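Local atomic coordinates of malonyl CoA-acyl carrier protein transacylase (Synechocystis sp. PCC 6803 substr. Kazusa, PDB entry 4RR5), a protein that catalyses the transfer of the malonyl group from malonyl-CoA to holo-acyl carrier protein, giving malonyl-ACP and free CoA for fatty acid biosynthesis. Residues A[96-101]-A[211-216]; A[123-128]-A[181-186]; A[149-154]-A[243-248]. All blocks are in the same frame, centred on the assembly; numbering follows the deposited sequence.

Contact 1. Residues A[96-101]-A[211-216]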
ATOM      1  N   TYR A  96     -10.042  -5.927   2.168  1.00 24.29           N
ATOM      2  CA  TYR A  96     -10.987  -5.957   3.275  1.00 25.08           C
ATOM      3  C   TYR A  96     -12.179  -5.086   2.942  1.00 21.37           C
ATOM      4  O   TYR A  96     -13.315  -5.427   3.251  1.00 22.47           O
ATOM      5  CB  TYR A  96     -10.355  -5.480   4.601  1.00 21.14           C
ATOM      6  CG  TYR A  96     -11.418  -5.013   5.576  1.00 21.91           C
ATOM      7  CD1 TYR A  96     -12.191  -5.933   6.285  1.00 24.24           C
ATOM      8  CD2 TYR A  96     -11.695  -3.655   5.746  1.00 17.88           C
ATOM      9  CE1 TYR A  96     -13.190  -5.515   7.152  1.00 21.40           C
ATOM     10  CE2 TYR A  96     -12.690  -3.237   6.609  1.00 19.06           C
ATOM     11  CZ  TYR A  96     -13.429  -4.167   7.316  1.00 18.89           C
ATOM     12  OH  TYR A  96     -14.417  -3.743   8.181  1.00 20.32           O
ATOM     13  N   ALA A  97     -11.909  -3.949   2.320  1.00 17.11           N
ATOM     14  CA  ALA A  97     -12.963  -3.023   1.973  1.00 22.06           C
ATOM     15  C   ALA A  97     -13.907  -3.639   0.956  1.00 28.24           C
ATOM     16  O   ALA A  97     -15.037  -3.177   0.803  1.00 33.98           O
ATOM     17  CB  ALA A  97     -12.379  -1.724   1.434  1.00 22.82           C
ATOM     18  N   ALA A  98     -13.444  -4.677   0.260  1.00 28.90           N
ATOM     19  CA  ALA A  98     -14.202  -5.258  -0.847  1.00 24.28           C
ATOM     20  C   ALA A  98     -14.810  -6.596  -0.470  1.00 28.93           C
ATOM     21  O   ALA A  98     -15.392  -7.269  -1.317  1.00 32.06           O
ATOM     22  CB  ALA A  98     -13.325  -5.416  -2.058  1.00 24.53           C
ATOM     23  N   GLY A  99     -14.668  -6.988   0.795  1.00 27.22           N
ATOM     24  CA  GLY A  99     -15.363  -8.154   1.311  1.00 20.72           C
ATOM     25  C   GLY A  99     -14.661  -9.471   1.068  1.00 27.28           C
ATOM     26  O   GLY A  99     -15.221 -10.549   1.304  1.00 27.14           O
ATOM     27  N   VAL A 100     -13.415  -9.385   0.620  1.00 28.12           N
ATOM     28  CA  VAL A 100     -12.661 -10.564   0.223  1.00 27.07           C
ATOM     29  C   VAL A 100     -12.309 -11.414   1.435  1.00 28.18           C
ATOM     30  O   VAL A 100     -12.344 -12.648   1.379  1.00 30.51           O
ATOM     31  CB  VAL A 100     -11.400 -10.147  -0.543  1.00 25.95           C
ATOM     32  CG1 VAL A 100     -10.499 -11.328  -0.781  1.00 21.26           C
ATOM     33  CG2 VAL A 100     -11.799  -9.479  -1.857  1.00 24.14           C
ATOM     34  N   PHE A 101     -11.962 -10.742   2.528  1.00 24.67           N
ATOM     35  CA  PHE A 101     -11.838 -11.381   3.834  1.00 27.70           C
ATOM     36  C   PHE A 101     -12.299 -10.392   4.878  1.00 31.38           C
ATOM     37  O   PHE A 101     -12.360  -9.186   4.602  1.00 25.79           O
ATOM     38  CB  PHE A 101     -10.409 -11.835   4.135  1.00 26.68           C
ATOM     39  CG  PHE A 101      -9.358 -10.832   3.764  1.00 29.50           C
ATOM     40  CD1 PHE A 101      -9.261  -9.623   4.429  1.00 27.87           C
ATOM     41  CD2 PHE A 101      -8.452 -11.108   2.746  1.00 28.44           C
ATOM     42  CE1 PHE A 101      -8.283  -8.694   4.081  1.00 27.87           C
ATOM     43  CE2 PHE A 101      -7.481 -10.186   2.388  1.00 30.88           C
ATOM     44  CZ  PHE A 101      -7.391  -8.972   3.066  1.00 26.81           C
ATOM     45  N   ALA A 211     -15.089 -10.247  -4.658  1.00 36.12           N
ATOM     46  CA  ALA A 211     -15.181  -8.872  -4.222  1.00 36.07           C
ATOM     47  C   ALA A 211     -16.504  -8.255  -4.646  1.00 36.61           C
ATOM     48  O   ALA A 211     -17.006  -8.501  -5.744  1.00 32.13           O
ATOM     49  CB  ALA A 211     -14.013  -8.053  -4.768  1.00 30.94           C
ATOM     50  N   THR A 212     -17.038  -7.428  -3.754  1.00 35.08           N
ATOM     51  CA  THR A 212     -18.289  -6.724  -3.958  1.00 31.01           C
ATOM     52  C   THR A 212     -18.118  -5.503  -4.872  1.00 33.16           C
ATOM     53  O   THR A 212     -19.103  -4.920  -5.326  1.00 32.36           O
ATOM     54  CB  THR A 212     -18.847  -6.296  -2.614  1.00 26.57           C
ATOM     55  OG1 THR A 212     -17.973  -5.321  -2.058  1.00 30.62           O
ATOM     56  CG2 THR A 212     -18.847  -7.467  -1.678  1.00 23.38           C
ATOM     57  N   VAL A 213     -16.866  -5.108  -5.112  1.00 34.78           N
ATOM     58  CA  VAL A 213     -16.530  -4.110  -6.135  1.00 29.17           C
ATOM     59  C   VAL A 213     -15.212  -4.507  -6.827  1.00 35.94           C
ATOM     60  O   VAL A 213     -14.475  -5.376  -6.340  1.00 33.26           O
ATOM     61  CB  VAL A 213     -16.409  -2.681  -5.550  1.00 32.63           C
ATOM     62  CG1 VAL A 213     -17.745  -2.181  -5.071  1.00 37.92           C
ATOM     63  CG2 VAL A 213     -15.419  -2.643  -4.431  1.00 31.53           C
ATOM     64  N   PRO A 214     -14.921  -3.900  -7.985  1.00 39.64           N
ATOM     65  CA  PRO A 214     -13.656  -4.243  -8.645  1.00 34.11           C
ATOM     66  C   PRO A 214     -12.429  -3.842  -7.835  1.00 36.69           C
ATOM     67  O   PRO A 214     -12.343  -2.701  -7.373  1.00 36.67           O
ATOM     68  CB  PRO A 214     -13.713  -3.447  -9.957  1.00 36.63           C
ATOM     69  CG  PRO A 214     -15.159  -3.281 -10.225  1.00 41.71           C
ATOM     70  CD  PRO A 214     -15.807  -3.123  -8.869  1.00 40.56           C
ATOM     71  N   VAL A 215     -11.504  -4.786  -7.672  1.00 34.15           N
ATOM     72  CA  VAL A 215     -10.192  -4.533  -7.093  1.00 29.99           C
ATOM     73  C   VAL A 215      -9.151  -4.444  -8.197  1.00 29.72           C
ATOM     74  O   VAL A 215      -9.081  -5.339  -9.045  1.00 30.81           O
ATOM     75  CB  VAL A 215      -9.789  -5.658  -6.113  1.00 33.21           C
ATOM     76  CG1 VAL A 215      -8.533  -5.277  -5.307  1.00 20.24           C
ATOM     77  CG2 VAL A 215     -10.962  -6.018  -5.207  1.00 27.42           C
ATOM     78  N   LEU A 216      -8.346  -3.382  -8.202  1.00 26.08           N
ATOM     79  CA  LEU A 216      -7.205  -3.315  -9.123  1.00 27.41           C
ATOM     80  C   LEU A 216      -5.905  -3.637  -8.386  1.00 25.66           C
ATOM     81  O   LEU A 216      -5.380  -2.811  -7.645  1.00 22.32           O
ATOM     82  CB  LEU A 216      -7.104  -1.942  -9.800  1.00 23.50           C
ATOM     83  CG  LEU A 216      -8.181  -1.577 -10.833  1.00 24.67           C
ATOM     84  CD1 LEU A 216      -9.576  -1.418 -10.221  1.00 22.97           C
ATOM     85  CD2 LEU A 216      -7.785  -0.318 -11.581  1.00 29.21           C
TER
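Thr212 is held to the carbonyl of Ala98 by its backbone and, less firmly, by its side chain. The amide Thr212 N donates to Ala98 O over 2.9 Å with an N-H...O angle of 170°, a nearly straight bond. Along the side chain, CB lies beside the same oxygen; Thr212 OG1, placed between the backbone N and the carbonyl carbon (chi1 67°), turns back to give Ala98 O a weak bond of 3.3 Å. The other branch ends in a methyl, and Thr212 CG2 stands 3.5 Å from Ala98 O. A CA-H...O contact from Ala211 adds to the grip on this one acceptor. The carbonyl lies just past the end of helix 90-97, where Gly99, with a phi of 85°, closes the helix in a Schellman motif, and a CB there would come tight against Thr212 CG2. Next to the polar link, Ala98 CB faces three apolar groups, with Ala211 CB nearest at 3.8 Å, Val215 CG2 at 4.0 Å and Val213 CG2 a little farther. Val100 CG2 reaches Ala211 CB at 3.9 Å. Val84 of strand 83-86 touches Ala98, Val213 and Val215 alike, while the backbone of Val100 is hydrogen-bonded to Asn209.

Contact 2. Residues A[123-128]-A[181-186]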
ATOM      1  N   GLY A 123      19.045  -5.985   2.047  1.00 50.97           N
ATOM      2  CA  GLY A 123      19.136  -5.062   0.925  1.00 46.96           C
ATOM      3  C   GLY A 123      18.498  -3.707   1.168  1.00 47.75           C
ATOM      4  O   GLY A 123      18.322  -3.292   2.316  1.00 42.97           O
ATOM      5  N   MET A 124      18.106  -3.040   0.080  1.00 49.12           N
ATOM      6  CA  MET A 124      17.782  -1.617   0.118  1.00 42.57           C
ATOM      7  C   MET A 124      16.879  -1.146  -1.039  1.00 41.48           C
ATOM      8  O   MET A 124      16.892  -1.717  -2.130  1.00 41.14           O
ATOM      9  CB  MET A 124      19.099  -0.837   0.117  1.00 45.76           C
ATOM     10  CG  MET A 124      18.990   0.653   0.097  1.00 44.00           C
ATOM     11  SD  MET A 124      20.500   1.345  -0.582  1.00 57.93           S
ATOM     12  CE  MET A 124      19.878   2.921  -1.183  1.00 53.50           C
ATOM     13  N   MET A 125      16.086  -0.106  -0.793  1.00 45.36           N
ATOM     14  CA  MET A 125      15.294   0.528  -1.843  1.00 38.00           C
ATOM     15  C   MET A 125      15.501   2.044  -1.875  1.00 38.43           C
ATOM     16  O   MET A 125      15.703   2.670  -0.833  1.00 39.90           O
ATOM     17  CB  MET A 125      13.804   0.230  -1.652  1.00 36.77           C
ATOM     18  CG  MET A 125      13.488  -1.208  -1.268  1.00 36.14           C
ATOM     19  SD  MET A 125      11.753  -1.364  -0.825  1.00 30.20           S
ATOM     20  CE  MET A 125      10.986  -1.305  -2.442  1.00 24.78           C
ATOM     21  N   ALA A 126      15.433   2.627  -3.071  1.00 37.68           N
ATOM     22  CA  ALA A 126      15.515   4.078  -3.240  1.00 41.01           C
ATOM     23  C   ALA A 126      14.440   4.592  -4.185  1.00 40.88           C
ATOM     24  O   ALA A 126      14.034   3.893  -5.113  1.00 41.95           O
ATOM     25  CB  ALA A 126      16.890   4.488  -3.756  1.00 41.33           C
ATOM     26  N   ALA A 127      13.988   5.819  -3.956  1.00 38.38           N
ATOM     27  CA  ALA A 127      13.009   6.429  -4.847  1.00 40.46           C
ATOM     28  C   ALA A 127      13.695   7.442  -5.758  1.00 44.08           C
ATOM     29  O   ALA A 127      14.698   8.046  -5.390  1.00 42.09           O
ATOM     30  CB  ALA A 127      11.895   7.087  -4.056  1.00 37.82           C
ATOM     31  N   LEU A 128      13.150   7.615  -6.954  1.00 37.63           N
ATOM     32  CA  LEU A 128      13.750   8.500  -7.933  1.00 36.90           C
ATOM     33  C   LEU A 128      12.688   9.445  -8.431  1.00 41.25           C
ATOM     34  O   LEU A 128      11.648   9.015  -8.919  1.00 41.33           O
ATOM     35  CB  LEU A 128      14.358   7.709  -9.094  1.00 37.90           C
ATOM     36  CG  LEU A 128      15.538   6.807  -8.745  1.00 35.88           C
ATOM     37  CD1 LEU A 128      15.793   5.786  -9.831  1.00 38.99           C
ATOM     38  CD2 LEU A 128      16.761   7.650  -8.548  1.00 43.64           C
ATOM     39  N   LEU A 181      14.797   4.922   0.684  1.00 46.57           N
ATOM     40  CA  LEU A 181      13.597   4.778   1.498  1.00 48.90           C
ATOM     41  C   LEU A 181      13.949   4.336   2.929  1.00 52.24           C
ATOM     42  O   LEU A 181      14.994   3.722   3.160  1.00 45.37           O
ATOM     43  CB  LEU A 181      12.632   3.784   0.851  1.00 45.98           C
ATOM     44  CG  LEU A 181      12.008   4.220  -0.477  1.00 47.84           C
ATOM     45  CD1 LEU A 181      10.935   3.239  -0.936  1.00 35.30           C
ATOM     46  CD2 LEU A 181      11.437   5.624  -0.359  1.00 48.70           C
ATOM     47  N   LYS A 182      13.082   4.645   3.893  1.00 49.17           N
ATOM     48  CA  LYS A 182      13.339   4.214   5.262  1.00 50.88           C
ATOM     49  C   LYS A 182      12.878   2.781   5.485  1.00 51.21           C
ATOM     50  O   LYS A 182      12.091   2.494   6.393  1.00 56.48           O
ATOM     51  CB  LYS A 182      12.668   5.142   6.268  1.00 49.70           C
ATOM     52  CG  LYS A 182      13.342   6.491   6.409  1.00 51.55           C
ATOM     53  CD  LYS A 182      12.595   7.350   7.410  1.00 53.01           C
ATOM     54  CE  LYS A 182      12.752   8.814   7.082  1.00 55.83           C
ATOM     55  NZ  LYS A 182      11.866   9.664   7.925  1.00 60.75           N
ATOM     56  N   VAL A 183      13.366   1.886   4.633  1.00 48.57           N
ATOM     57  CA  VAL A 183      13.166   0.455   4.801  1.00 49.27           C
ATOM     58  C   VAL A 183      14.488  -0.240   4.498  1.00 52.40           C
ATOM     59  O   VAL A 183      15.326   0.273   3.740  1.00 45.49           O
ATOM     60  CB  VAL A 183      12.059  -0.101   3.889  1.00 47.91           C
ATOM     61  CG1 VAL A 183      10.735   0.657   4.103  1.00 42.23           C
ATOM     62  CG2 VAL A 183      12.498  -0.041   2.431  1.00 47.78           C
ATOM     63  N   SER A 184      14.675  -1.410   5.091  1.00 49.43           N
ATOM     64  CA  SER A 184      15.964  -2.072   5.027  1.00 49.64           C
ATOM     65  C   SER A 184      15.890  -3.430   4.329  1.00 45.84           C
ATOM     66  O   SER A 184      16.762  -4.278   4.502  1.00 46.23           O
ATOM     67  CB  SER A 184      16.534  -2.202   6.444  1.00 53.73           C
ATOM     68  OG  SER A 184      15.483  -2.279   7.396  1.00 57.63           O
ATOM     69  N   GLY A 185      14.859  -3.618   3.515  1.00 41.12           N
ATOM     70  CA  GLY A 185      14.775  -4.816   2.703  1.00 39.33           C
ATOM     71  C   GLY A 185      14.676  -4.533   1.214  1.00 35.86           C
ATOM     72  O   GLY A 185      14.281  -3.435   0.802  1.00 34.56           O
ATOM     73  N   ALA A 186      15.047  -5.525   0.405  1.00 32.46           N
ATOM     74  CA  ALA A 186      14.831  -5.465  -1.035  1.00 33.70           C
ATOM     75  C   ALA A 186      13.391  -5.868  -1.393  1.00 28.94           C
ATOM     76  O   ALA A 186      13.158  -6.845  -2.100  1.00 26.17           O
ATOM     77  CB  ALA A 186      15.824  -6.349  -1.754  1.00 38.22           C
TER
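Met125 and Leu181, the two residues with most surface buried here, meet first through their backbones: Leu181 N donates to Met125 O over 2.9 Å at an N-H...O angle of 160°, the donor tilted 28° from the carbonyl plane. The side chain of Leu181 then lies along strand 124-129, its CD2 methyl 4.0 Å from Ala127 CB and its CD1 methyl 4.2 Å from Met125 CB. Met125 reaches the other way, toward the later part of 181-186. Its CG, anti to the carbonyl carbon (chi1 -42°), approaches Gly185 O at 3.1 Å, and its sulfur SD packs on Val183 CG2 at 3.6 Å; the two side chains cross at a slant. Between these anchors the loop bows outward, with Lys182 at the centre of an inverse gamma turn. It comes back to the strand segment at Gly185, whose CA is 4.7 Å from that of Gly123. A CB on Gly123 would fall only about 3.1 Å from Ala186 CB, so the close approach suits a residue without a side chain. Strand 178-180 pairs antiparallel with 124-129, and the Leu181 bond lies just where the chain leaves that edge of the mixed sheet. The loop then runs on to His188, an active-site residue by similarity, and the side chain of Met125 lies about 5 Å from that of His188, which places this contact beside the probable catalytic centre.

Contact 3. Residues A[149-154]-A[243-248]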
ATOM      1  N   ALA A 149      10.592  -1.599  -8.439  1.00 26.19           N
ATOM      2  CA  ALA A 149       9.741  -2.129  -7.376  1.00 29.52           C
ATOM      3  C   ALA A 149       8.409  -1.388  -7.291  1.00 29.17           C
ATOM      4  O   ALA A 149       7.366  -1.986  -7.028  1.00 29.67           O
ATOM      5  CB  ALA A 149      10.478  -2.056  -6.026  1.00 26.00           C
ATOM      6  N   ASN A 150       8.457  -0.079  -7.489  1.00 25.71           N
ATOM      7  CA  ASN A 150       7.252   0.712  -7.659  1.00 26.79           C
ATOM      8  C   ASN A 150       7.326   1.439  -8.973  1.00 30.73           C
ATOM      9  O   ASN A 150       8.367   2.020  -9.301  1.00 27.36           O
ATOM     10  CB  ASN A 150       7.069   1.759  -6.554  1.00 26.09           C
ATOM     11  CG  ASN A 150       6.900   1.163  -5.179  1.00 24.54           C
ATOM     12  OD1 ASN A 150       6.901  -0.061  -4.998  1.00 29.73           O
ATOM     13  ND2 ASN A 150       6.788   2.037  -4.182  1.00 24.63           N
ATOM     14  N   ASP A 151       6.224   1.427  -9.715  1.00 27.54           N
ATOM     15  CA  ASP A 151       6.050   2.384 -10.792  1.00 26.01           C
ATOM     16  C   ASP A 151       4.903   3.292 -10.385  1.00 26.41           C
ATOM     17  O   ASP A 151       3.732   2.941 -10.532  1.00 29.64           O
ATOM     18  CB  ASP A 151       5.774   1.681 -12.115  1.00 26.92           C
ATOM     19  CG  ASP A 151       5.398   2.646 -13.221  1.00 31.60           C
ATOM     20  OD1 ASP A 151       5.898   3.783 -13.231  1.00 35.82           O
ATOM     21  OD2 ASP A 151       4.593   2.267 -14.089  1.00 35.35           O
ATOM     22  N   ASN A 152       5.244   4.464  -9.866  1.00 27.66           N
ATOM     23  CA  ASN A 152       4.268   5.295  -9.171  1.00 27.79           C
ATOM     24  C   ASN A 152       3.647   6.431  -9.997  1.00 29.20           C
ATOM     25  O   ASN A 152       2.427   6.588 -10.027  1.00 33.43           O
ATOM     26  CB  ASN A 152       4.921   5.863  -7.914  1.00 29.40           C
ATOM     27  CG  ASN A 152       5.148   4.807  -6.854  1.00 25.29           C
ATOM     28  OD1 ASN A 152       4.363   3.862  -6.732  1.00 21.51           O
ATOM     29  ND2 ASN A 152       6.228   4.958  -6.076  1.00 27.55           N
ATOM     30  N   SER A 153       4.483   7.233 -10.643  1.00 36.76           N
ATOM     31  CA  SER A 153       4.018   8.287 -11.545  1.00 38.03           C
ATOM     32  C   SER A 153       5.089   8.464 -12.604  1.00 38.68           C
ATOM     33  O   SER A 153       6.228   8.050 -12.390  1.00 38.59           O
ATOM     34  CB  SER A 153       3.756   9.609 -10.796  1.00 37.12           C
ATOM     35  OG  SER A 153       4.956  10.241 -10.373  1.00 34.18           O
ATOM     36  N   PRO A 154       4.734   9.055 -13.757  1.00 44.66           N
ATOM     37  CA  PRO A 154       5.739   9.342 -14.789  1.00 45.66           C
ATOM     38  C   PRO A 154       7.017   9.990 -14.239  1.00 46.38           C
ATOM     39  O   PRO A 154       8.117   9.766 -14.751  1.00 54.98           O
ATOM     40  CB  PRO A 154       4.992  10.287 -15.725  1.00 43.71           C
ATOM     41  CG  PRO A 154       3.575   9.782 -15.667  1.00 44.48           C
ATOM     42  CD  PRO A 154       3.364   9.288 -14.252  1.00 42.83           C
ATOM     43  N   ARG A 243       2.548  -1.573  -9.758  1.00 27.62           N
ATOM     44  CA  ARG A 243       2.182  -0.835 -10.955  1.00 28.30           C
ATOM     45  C   ARG A 243       1.114   0.211 -10.645  1.00 29.88           C
ATOM     46  O   ARG A 243      -0.014   0.133 -11.142  1.00 26.39           O
ATOM     47  CB  ARG A 243       1.713  -1.818 -12.013  1.00 21.03           C
ATOM     48  CG  ARG A 243       2.731  -2.937 -12.170  1.00 25.70           C
ATOM     49  CD  ARG A 243       2.237  -4.080 -13.001  1.00 25.00           C
ATOM     50  NE  ARG A 243       1.725  -3.595 -14.274  1.00 35.14           N
ATOM     51  CZ  ARG A 243       1.165  -4.368 -15.191  1.00 32.98           C
ATOM     52  NH1 ARG A 243       1.040  -5.673 -14.977  1.00 22.74           N
ATOM     53  NH2 ARG A 243       0.728  -3.823 -16.312  1.00 37.94           N
ATOM     54  N   TRP A 244       1.473   1.191  -9.815  1.00 27.22           N
ATOM     55  CA  TRP A 244       0.482   2.148  -9.343  1.00 24.66           C
ATOM     56  C   TRP A 244       0.136   3.153 -10.426  1.00 29.02           C
ATOM     57  O   TRP A 244      -1.028   3.526 -10.571  1.00 31.27           O
ATOM     58  CB  TRP A 244       0.945   2.876  -8.084  1.00 25.59           C
ATOM     59  CG  TRP A 244      -0.192   3.603  -7.471  1.00 22.60           C
ATOM     60  CD1 TRP A 244      -0.443   4.944  -7.535  1.00 24.38           C
ATOM     61  CD2 TRP A 244      -1.284   3.023  -6.756  1.00 21.01           C
ATOM     62  NE1 TRP A 244      -1.621   5.236  -6.891  1.00 25.33           N
ATOM     63  CE2 TRP A 244      -2.162   4.072  -6.410  1.00 27.23           C
ATOM     64  CE3 TRP A 244      -1.608   1.718  -6.372  1.00 22.97           C
ATOM     65  CZ2 TRP A 244      -3.332   3.857  -5.677  1.00 21.28           C
ATOM     66  CZ3 TRP A 244      -2.778   1.505  -5.661  1.00 20.83           C
ATOM     67  CH2 TRP A 244      -3.625   2.570  -5.323  1.00 22.27           C
ATOM     68  N   ARG A 245       1.132   3.580 -11.195  1.00 30.31           N
ATOM     69  CA  ARG A 245       0.875   4.457 -12.339  1.00 32.86           C
ATOM     70  C   ARG A 245      -0.253   3.899 -13.199  1.00 30.84           C
ATOM     71  O   ARG A 245      -1.250   4.576 -13.446  1.00 32.32           O
ATOM     72  CB  ARG A 245       2.144   4.648 -13.181  1.00 37.28           C
ATOM     73  CG  ARG A 245       1.930   5.473 -14.459  1.00 39.54           C
ATOM     74  CD  ARG A 245       3.192   5.579 -15.341  1.00 39.02           C
ATOM     75  NE  ARG A 245       3.765   4.288 -15.738  1.00 35.63           N
ATOM     76  CZ  ARG A 245       3.318   3.521 -16.735  1.00 38.86           C
ATOM     77  NH1 ARG A 245       2.263   3.886 -17.453  1.00 41.91           N
ATOM     78  NH2 ARG A 245       3.925   2.373 -17.014  1.00 40.66           N
ATOM     79  N   GLU A 246      -0.098   2.648 -13.621  1.00 34.57           N
ATOM     80  CA  GLU A 246      -1.096   1.967 -14.443  1.00 32.47           C
ATOM     81  C   GLU A 246      -2.404   1.788 -13.698  1.00 33.31           C
ATOM     82  O   GLU A 246      -3.464   1.636 -14.307  1.00 35.92           O
ATOM     83  CB  GLU A 246      -0.585   0.596 -14.897  1.00 31.58           C
ATOM     84  CG  GLU A 246       0.552   0.632 -15.912  1.00 32.03           C
ATOM     85  CD  GLU A 246       1.157  -0.743 -16.139  1.00 38.86           C
ATOM     86  OE1 GLU A 246       2.041  -1.144 -15.360  1.00 43.78           O
ATOM     87  OE2 GLU A 246       0.744  -1.441 -17.088  1.00 42.89           O
ATOM     88  N   THR A 247      -2.334   1.782 -12.376  1.00 33.92           N
ATOM     89  CA  THR A 247      -3.549   1.611 -11.599  1.00 31.52           C
ATOM     90  C   THR A 247      -4.431   2.836 -11.791  1.00 30.55           C
ATOM     91  O   THR A 247      -5.632   2.718 -12.068  1.00 29.03           O
ATOM     92  CB  THR A 247      -3.239   1.382 -10.124  1.00 26.38           C
ATOM     93  OG1 THR A 247      -2.574   0.119  -9.984  1.00 26.67           O
ATOM     94  CG2 THR A 247      -4.520   1.355  -9.327  1.00 23.94           C
ATOM     95  N   MET A 248      -3.808   4.007 -11.694  1.00 26.95           N
ATOM     96  CA  MET A 248      -4.507   5.277 -11.836  1.00 30.15           C
ATOM     97  C   MET A 248      -5.061   5.501 -13.248  1.00 35.61           C
ATOM     98  O   MET A 248      -6.192   5.976 -13.415  1.00 35.49           O
ATOM     99  CB  MET A 248      -3.573   6.419 -11.436  1.00 31.79           C
ATOM    100  CG  MET A 248      -3.244   6.388  -9.963  1.00 21.11           C
ATOM    101  SD  MET A 248      -2.086   7.633  -9.443  1.00 30.88           S
ATOM    102  CE  MET A 248      -0.613   7.098 -10.329  1.00 30.88           C
TER
HETATM  103  O   HOH W   1       2.402   1.460 -13.504  1.00 31.49           O
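Asp151 and Arg245 cross at a slant, with their carboxylate and guanidinium planes 49° apart. Arg245 NE makes the salt bridge, 2.7 Å from Asp151 OD2, but its N-H...O angle of 125° marks a bent, weak bond; a second weak one runs to OD1. The Asp151 torsion, with CG anti to N, swings the carboxylate toward the helix. The backbone bond is much straighter: Arg245 N gives Asp151 O a bond of 2.8 Å at 174°. Pro154 CD packs against the aliphatic shaft at Arg245 CD, 3.9 Å away. An alanine in place of Arg245 would probably leave the Asp151 carboxylate without its charged mate and take away the shaft on which Pro154 CD packs. A water binds Glu246 N and OE1; its link to Asp151 is doubtful, being modelled too short. Glu246 is also gripped side-on by Arg243 through NE and NH2. Deeper in, the Asn152 amide is steeply inclined to the Trp244 ring, with OD1 3.8 Å from Trp244 CB; that oxygen accepts a hydrogen bond from His87. Here the first turn of helix 244-254 docks on the end of strand 146-153, and Trp244 touches the probable nucleophile elbow, the GxSxG turn around Ser88 that is a hallmark of acyl transferases.

Contacts 1 and 2 lie on opposite sides of the chain's centre, their centres 29 Å apart and their nearest atoms about 17 Å apart. Contact 3 bridges them, with its centre 20 Å from that of contact 1 and 17 Å from that of contact 2, and touches both: Leu216 CD2 packs on Thr247 O at 3.8 Å, and Met125 CE on Ala149 CB at 3.7 Å. Contacts 2 and 3 share the mixed sheet and lie near Ser88 and His188, the probable active-site pair, whereas contact 1 is remote from that pair and packs by strand 83-86 of the parallel sheet. Along the chain, both segments of contact 2 fall between those of contact 1, while contact 3 interleaves with each.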